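Long-range contacts in exoglucanase A (Cellulomonas fimi, PDB 7CBD), which hydrolyses beta-1,4-glucosidic linkages of cellulose with inversion, releasing cellobiose from non-reducing chain ends, through the family 6 catalytic domain held in this chain: residues Val4-Pro9 against Asn186-Ile191; Val88-Ile93 against Arg141-Ile146. All coordinates share one frame; numbering follows the deposited sequence.

Contact 1 of 2, residues Val4-Pro9 against Asn186-Ile191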
loop_
_atom_site.group_PDB
_atom_site.type_symbol
_atom_site.label_atom_id
_atom_site.label_comp_id
_atom_site.label_asym_id
_atom_site.label_seq_id
_atom_site.Cartn_x
_atom_site.Cartn_y
_atom_site.Cartn_z
ATOM N N VAL A 4 -5.682 -8.875 -25.931
ATOM C CA VAL A 4 -6.392 -9.756 -25.012
ATOM C C VAL A 4 -6.013 -9.431 -23.569
ATOM O O VAL A 4 -4.902 -8.974 -23.267
ATOM C CB VAL A 4 -6.204 -11.252 -25.331
ATOM C CG1 VAL A 4 -6.483 -11.531 -26.805
ATOM C CG2 VAL A 4 -4.822 -11.712 -24.929
ATOM N N HIS A 5 -6.964 -9.651 -22.672
ATOM C CA HIS A 5 -6.785 -9.379 -21.253
ATOM C C HIS A 5 -6.018 -10.542 -20.633
ATOM O O HIS A 5 -6.458 -11.691 -20.723
ATOM C CB HIS A 5 -8.174 -9.248 -20.639
ATOM C CG HIS A 5 -8.176 -8.781 -19.221
ATOM N ND1 HIS A 5 -8.064 -7.452 -18.874
ATOM C CD2 HIS A 5 -8.311 -9.465 -18.060
ATOM C CE1 HIS A 5 -8.113 -7.339 -17.558
ATOM N NE2 HIS A 5 -8.270 -8.544 -17.040
ATOM N N VAL A 6 -4.876 -10.262 -20.009
ATOM C CA VAL A 6 -3.970 -11.318 -19.572
ATOM C C VAL A 6 -4.187 -11.677 -18.109
ATOM O O VAL A 6 -4.812 -10.945 -17.335
ATOM C CB VAL A 6 -2.481 -11.002 -19.850
ATOM C CG1 VAL A 6 -2.242 -10.802 -21.342
ATOM C CG2 VAL A 6 -2.014 -9.793 -19.039
ATOM N N ASP A 7 -3.643 -12.833 -17.724
ATOM C CA ASP A 7 -3.744 -13.300 -16.346
ATOM C C ASP A 7 -2.924 -12.438 -15.390
ATOM O O ASP A 7 -3.344 -12.181 -14.257
ATOM C CB ASP A 7 -3.267 -14.747 -16.269
ATOM C CG ASP A 7 -3.090 -15.206 -14.847
ATOM O OD1 ASP A 7 -4.113 -15.327 -14.140
ATOM O OD2 ASP A 7 -1.931 -15.398 -14.418
ATOM N N ASN A 8 -1.741 -12.005 -15.814
ATOM C CA ASN A 8 -0.840 -11.228 -14.969
ATOM C C ASN A 8 -0.252 -10.113 -15.821
ATOM O O ASN A 8 0.668 -10.359 -16.620
ATOM C CB ASN A 8 0.269 -12.101 -14.390
ATOM C CG ASN A 8 1.240 -11.299 -13.541
ATOM O OD1 ASN A 8 1.030 -10.108 -13.304
ATOM N ND2 ASN A 8 2.309 -11.935 -13.092
ATOM N N PRO A 9 -0.744 -8.877 -15.675
ATOM C CA PRO A 9 -0.236 -7.785 -16.517
ATOM C C PRO A 9 1.227 -7.463 -16.265
ATOM O O PRO A 9 1.870 -6.856 -17.133
ATOM C CB PRO A 9 -1.154 -6.607 -16.158
ATOM C CG PRO A 9 -1.548 -6.891 -14.730
ATOM C CD PRO A 9 -1.706 -8.394 -14.670
ATOM N N ASN A 186 -7.721 -3.112 -20.982
ATOM C CA ASN A 186 -6.347 -2.999 -20.520
ATOM C C ASN A 186 -6.245 -2.520 -19.080
ATOM O O ASN A 186 -5.149 -2.159 -18.635
ATOM C CB ASN A 186 -5.514 -2.117 -21.463
ATOM C CG ASN A 186 -6.129 -0.745 -21.681
ATOM O OD1 ASN A 186 -7.353 -0.574 -21.629
ATOM N ND2 ASN A 186 -5.282 0.241 -21.936
ATOM N N VAL A 187 -7.354 -2.501 -18.342
ATOM C CA VAL A 187 -7.348 -2.187 -16.917
ATOM C C VAL A 187 -7.484 -3.486 -16.137
ATOM O O VAL A 187 -8.318 -4.340 -16.473
ATOM C CB VAL A 187 -8.463 -1.192 -16.545
ATOM C CG1 VAL A 187 -8.479 -0.940 -15.036
ATOM C CG2 VAL A 187 -8.270 0.117 -17.286
ATOM N N TYR A 188 -6.655 -3.628 -15.098
ATOM C CA TYR A 188 -6.568 -4.815 -14.255
ATOM C C TYR A 188 -6.843 -4.363 -12.831
ATOM O O TYR A 188 -6.125 -3.512 -12.302
ATOM C CB TYR A 188 -5.164 -5.431 -14.372
ATOM C CG TYR A 188 -4.911 -5.934 -15.782
ATOM C CD1 TYR A 188 -5.081 -7.277 -16.091
ATOM C CD2 TYR A 188 -4.564 -5.060 -16.817
ATOM C CE1 TYR A 188 -4.903 -7.746 -17.388
ATOM C CE2 TYR A 188 -4.381 -5.517 -18.124
ATOM C CZ TYR A 188 -4.558 -6.865 -18.401
ATOM O OH TYR A 188 -4.397 -7.348 -19.686
ATOM N N ASN A 189 -7.896 -4.902 -12.223
ATOM C CA ASN A 189 -8.385 -4.422 -10.936
ATOM C C ASN A 189 -7.828 -5.285 -9.816
ATOM O O ASN A 189 -8.099 -6.494 -9.763
ATOM C CB ASN A 189 -9.908 -4.471 -10.899
ATOM C CG ASN A 189 -10.536 -3.471 -11.827
ATOM O OD1 ASN A 189 -9.985 -2.402 -12.070
ATOM N ND2 ASN A 189 -11.694 -3.815 -12.365
ATOM N N TYR A 190 -7.081 -4.657 -8.908
ATOM C CA TYR A 190 -6.528 -5.319 -7.733
ATOM C C TYR A 190 -7.222 -4.747 -6.504
ATOM O O TYR A 190 -7.004 -3.585 -6.143
ATOM C CB TYR A 190 -5.016 -5.127 -7.665
ATOM C CG TYR A 190 -4.275 -5.987 -8.670
ATOM C CD1 TYR A 190 -3.810 -7.249 -8.318
ATOM C CD2 TYR A 190 -4.050 -5.545 -9.976
ATOM C CE1 TYR A 190 -3.136 -8.056 -9.237
ATOM C CE2 TYR A 190 -3.382 -6.344 -10.906
ATOM C CZ TYR A 190 -2.925 -7.594 -10.522
ATOM O OH TYR A 190 -2.256 -8.386 -11.429
ATOM N N ILE A 191 -8.069 -5.560 -5.880
ATOM C CA ILE A 191 -8.815 -5.138 -4.700
ATOM C C ILE A 191 -7.880 -5.122 -3.494
ATOM O O ILE A 191 -7.115 -6.064 -3.266
ATOM C CB ILE A 191 -10.020 -6.070 -4.480
ATOM C CG1 ILE A 191 -11.147 -5.733 -5.470
ATOM C CG2 ILE A 191 -10.502 -6.025 -3.028
ATOM C CD1 ILE A 191 -11.998 -4.539 -5.060
HETATM O O HOH W 1 -4.306 -9.723 -13.120
#

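Contact 2 of 2, residues Val88-Ile93 against Arg141-Ile146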
loop_
_atom_site.group_PDB
_atom_site.type_symbol
_atom_site.label_atom_id
_atom_site.label_comp_id
_atom_site.label_asym_id
_atom_site.label_seq_id
_atom_site.Cartn_x
_atom_site.Cartn_y
_atom_site.Cartn_z
ATOM N N VAL A 88 3.074 -1.629 -17.209
ATOM C CA VAL A 88 1.998 -1.481 -16.233
ATOM C C VAL A 88 2.117 -0.115 -15.567
ATOM O O VAL A 88 3.157 0.213 -14.977
ATOM C CB VAL A 88 2.032 -2.593 -15.173
ATOM C CG1 VAL A 88 0.934 -2.358 -14.130
ATOM C CG2 VAL A 88 1.900 -3.965 -15.802
ATOM N N PHE A 89 1.040 0.663 -15.649
ATOM C CA PHE A 89 0.891 1.918 -14.933
ATOM C C PHE A 89 0.070 1.637 -13.681
ATOM O O PHE A 89 -1.089 1.228 -13.781
ATOM C CB PHE A 89 0.185 2.920 -15.851
ATOM C CG PHE A 89 -0.263 4.175 -15.161
ATOM C CD1 PHE A 89 0.652 4.987 -14.519
ATOM C CD2 PHE A 89 -1.600 4.546 -15.151
ATOM C CE1 PHE A 89 0.245 6.144 -13.878
ATOM C CE2 PHE A 89 -2.009 5.699 -14.523
ATOM C CZ PHE A 89 -1.082 6.502 -13.883
ATOM N N ASN A 90 0.679 1.814 -12.507
ATOM C CA ASN A 90 -0.022 1.604 -11.242
ATOM C C ASN A 90 -0.800 2.856 -10.860
ATOM O O ASN A 90 -0.220 3.936 -10.729
ATOM C CB ASN A 90 0.970 1.264 -10.136
ATOM C CG ASN A 90 1.599 -0.093 -10.325
ATOM O OD1 ASN A 90 0.957 -1.115 -10.094
ATOM N ND2 ASN A 90 2.858 -0.113 -10.747
ATOM N N LEU A 91 -2.106 2.695 -10.649
ATOM C CA LEU A 91 -3.026 3.790 -10.381
ATOM C C LEU A 91 -3.826 3.423 -9.141
ATOM O O LEU A 91 -4.330 2.300 -9.047
ATOM C CB LEU A 91 -3.987 3.874 -11.562
ATOM C CG LEU A 91 -4.602 5.179 -12.091
ATOM C CD1 LEU A 91 -6.029 4.954 -12.603
ATOM C CD2 LEU A 91 -4.529 6.340 -11.160
ATOM N N VAL A 92 -3.954 4.344 -8.188
ATOM C CA VAL A 92 -4.724 4.077 -6.973
ATOM C C VAL A 92 -6.052 4.818 -7.027
ATOM O O VAL A 92 -6.086 6.051 -7.151
ATOM C CB VAL A 92 -3.961 4.426 -5.689
ATOM C CG1 VAL A 92 -4.686 3.811 -4.490
ATOM C CG2 VAL A 92 -2.534 3.916 -5.770
ATOM N N ILE A 93 -7.132 4.049 -6.914
ATOM C CA ILE A 93 -8.495 4.551 -6.831
ATOM C C ILE A 93 -8.805 4.676 -5.339
ATOM O O ILE A 93 -8.801 3.675 -4.615
ATOM C CB ILE A 93 -9.450 3.557 -7.515
ATOM C CG1 ILE A 93 -8.989 3.258 -8.947
ATOM C CG2 ILE A 93 -10.886 4.052 -7.479
ATOM C CD1 ILE A 93 -8.915 4.473 -9.846
ATOM N N ARG A 141 -0.919 -0.974 -20.044
ATOM C CA ARG A 141 -1.792 -1.659 -19.106
ATOM C C ARG A 141 -1.873 -0.819 -17.844
ATOM O O ARG A 141 -0.889 -0.193 -17.447
ATOM C CB ARG A 141 -1.233 -3.045 -18.767
ATOM C CG ARG A 141 -1.087 -3.952 -19.975
ATOM C CD ARG A 141 -0.330 -5.223 -19.638
ATOM N NE ARG A 141 -0.284 -6.109 -20.795
ATOM C CZ ARG A 141 0.417 -7.233 -20.871
ATOM N NH1 ARG A 141 1.177 -7.631 -19.857
ATOM N NH2 ARG A 141 0.360 -7.959 -21.976
ATOM N N ILE A 142 -3.046 -0.791 -17.222
ATOM C CA ILE A 142 -3.250 -0.049 -15.983
ATOM C C ILE A 142 -3.610 -1.053 -14.898
ATOM O O ILE A 142 -4.588 -1.800 -15.036
ATOM C CB ILE A 142 -4.333 1.035 -16.132
ATOM C CG1 ILE A 142 -3.953 2.024 -17.256
ATOM C CG2 ILE A 142 -4.544 1.739 -14.796
ATOM C CD1 ILE A 142 -4.627 1.751 -18.585
ATOM N N ALA A 143 -2.808 -1.101 -13.841
ATOM C CA ALA A 143 -3.138 -1.886 -12.659
ATOM C C ALA A 143 -3.760 -0.922 -11.665
ATOM O O ALA A 143 -3.072 -0.056 -11.120
ATOM C CB ALA A 143 -1.902 -2.557 -12.071
ATOM N N ALA A 144 -5.063 -1.041 -11.471
ATOM C CA ALA A 144 -5.811 -0.147 -10.598
ATOM C C ALA A 144 -5.921 -0.804 -9.228
ATOM O O ALA A 144 -6.570 -1.851 -9.085
ATOM C CB ALA A 144 -7.192 0.107 -11.194
ATOM N N THR A 145 -5.256 -0.215 -8.231
ATOM C CA THR A 145 -5.462 -0.635 -6.850
ATOM C C THR A 145 -6.770 -0.016 -6.367
ATOM O O THR A 145 -6.910 1.211 -6.351
ATOM C CB THR A 145 -4.289 -0.187 -5.977
ATOM O OG1 THR A 145 -3.137 -0.987 -6.265
ATOM C CG2 THR A 145 -4.631 -0.343 -4.493
ATOM N N ILE A 146 -7.732 -0.858 -5.992
ATOM C CA ILE A 146 -9.109 -0.423 -5.754
ATOM C C ILE A 146 -9.315 -0.185 -4.259
ATOM O O ILE A 146 -9.478 -1.128 -3.476
ATOM C CB ILE A 146 -10.134 -1.424 -6.297
ATOM C CG1 ILE A 146 -9.875 -1.776 -7.764
ATOM C CG2 ILE A 146 -11.546 -0.867 -6.119
ATOM C CD1 ILE A 146 -9.933 -0.605 -8.707
HETATM O O HOH W 2 -1.717 -0.448 -8.670
#

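Contact 1 of 2, residues Val4-Pro9 against Asn186-Ile191
Y188 is sandwiched between H5 and P9, a compact example of how an N-terminal loop can be held largely by side chains, here centred on one tyrosine. At the root of the tyrosine, CB already meets the proline, lying 3.9 Å from P9 CG. Its CG sits anti to the carbonyl carbon (chi1 -65°), which carries the ring into the bend of residues 4-9. Over one face, P9 CB stands 3.7 Å from the ring centroid and almost on the ring normal, a CH-pi contact. The opposite face takes the H5 imidazole in an offset stack, centroids 4.1 Å apart and planes only 9° from parallel; H5 CE1 lies over the rim, near Y188 CD1 and CE1. At the tip, Y188 OH accepts a nearly straight hydrogen bond from V6 N (3.0 Å, 171°), while V6 CG2 packs beside the hydroxyl. With an alanine here, V6 N would probably lose its acceptor and a gap would open between the imidazole and the proline ring. The imidazole is itself fixed at both nitrogens, ND1 by P185 O and NE2 by D227 OD1. Farther along the strand, P9 CD touches Y190 OH at 3.3 Å; this hydroxyl is hydrogen-bonded to D359 OD2 and also accepts from a water that donates to D7 O. The contact lies away from the predicted catalytic residues and is structural: an N-terminal loop laid against a parallel strand of the distorted beta/alpha barrel of glycoside hydrolase family 6.

Contact 2 of 2, residues Val88-Ile93 against Arg141-Ile146
F89 and I142 rise together from the same face of two neighbouring parallel strands, illustrating how in-register pairing sets like-facing side chains shoulder to shoulder. The phenyl ring turns its edge to the isoleucine, with F89 CD2 4.0 Å from I142 CG1. The other branch, I142 CG2, reaches along the same face to L91 CB at 3.9 Å; this branching lets one isoleucine bridge two residues of strand 88-93. Farther on, I93 and I146 run alongside each other, CG1 of I93 meeting CD1 of I146 at 4.0 Å. Helices 69-83 and 114-132 pack on this apolar face, the former against F89 and L91, the latter against L91 and I93.

The other face is more mixed. V88 CG1, set anti to the backbone N (chi1 177°), closes to 3.5 Å on A143 CB, and V92 and T145 stand next to each other, methyl beside methyl. On this face a water donates to N90 OD1 and to A143 O, the latter at 2.8 Å, and accepts from T145 OG1, linking side chains of both strands to the backbone; N90 OD1 is also bonded to Y10 OH, and N90 ND2 to Q15 OE1.

Five backbone hydrogen bonds join the strands, from F89 N to R141 O (2.8 Å) through to I93 N to T145 O. The strands, 27° apart in direction, form a twisted parallel pair joined through helix 114-132, a beta-alpha-beta unit of the family 6 barrel; V92 lies about 10 Å, side chain to side chain, from D149, the predicted proton donor.

Overall arrangement
Contacts 1 and 2 lie with their centres about 9 Å apart on the same mixed sheet, in whose parallel part strands 87-93, 141-146 and 187-192 are successive neighbours. Strand 141-146 joins them: Y188 N and Y188 O probably hydrogen-bond to I142 O and A144 N, both 2.8 Å away. Along the chain the order is 4-9, 88-93, 141-146, 186-191, so contact 1 spans the sequence that holds contact 2. The N-terminal loop also reaches the second pair directly, P9 O accepting from R141 NH1 and packing on V88 CG2. Contact 2 thus builds the barrel wall nearer the predicted catalytic residues, while contact 1 fits the chain's beginning against that wall.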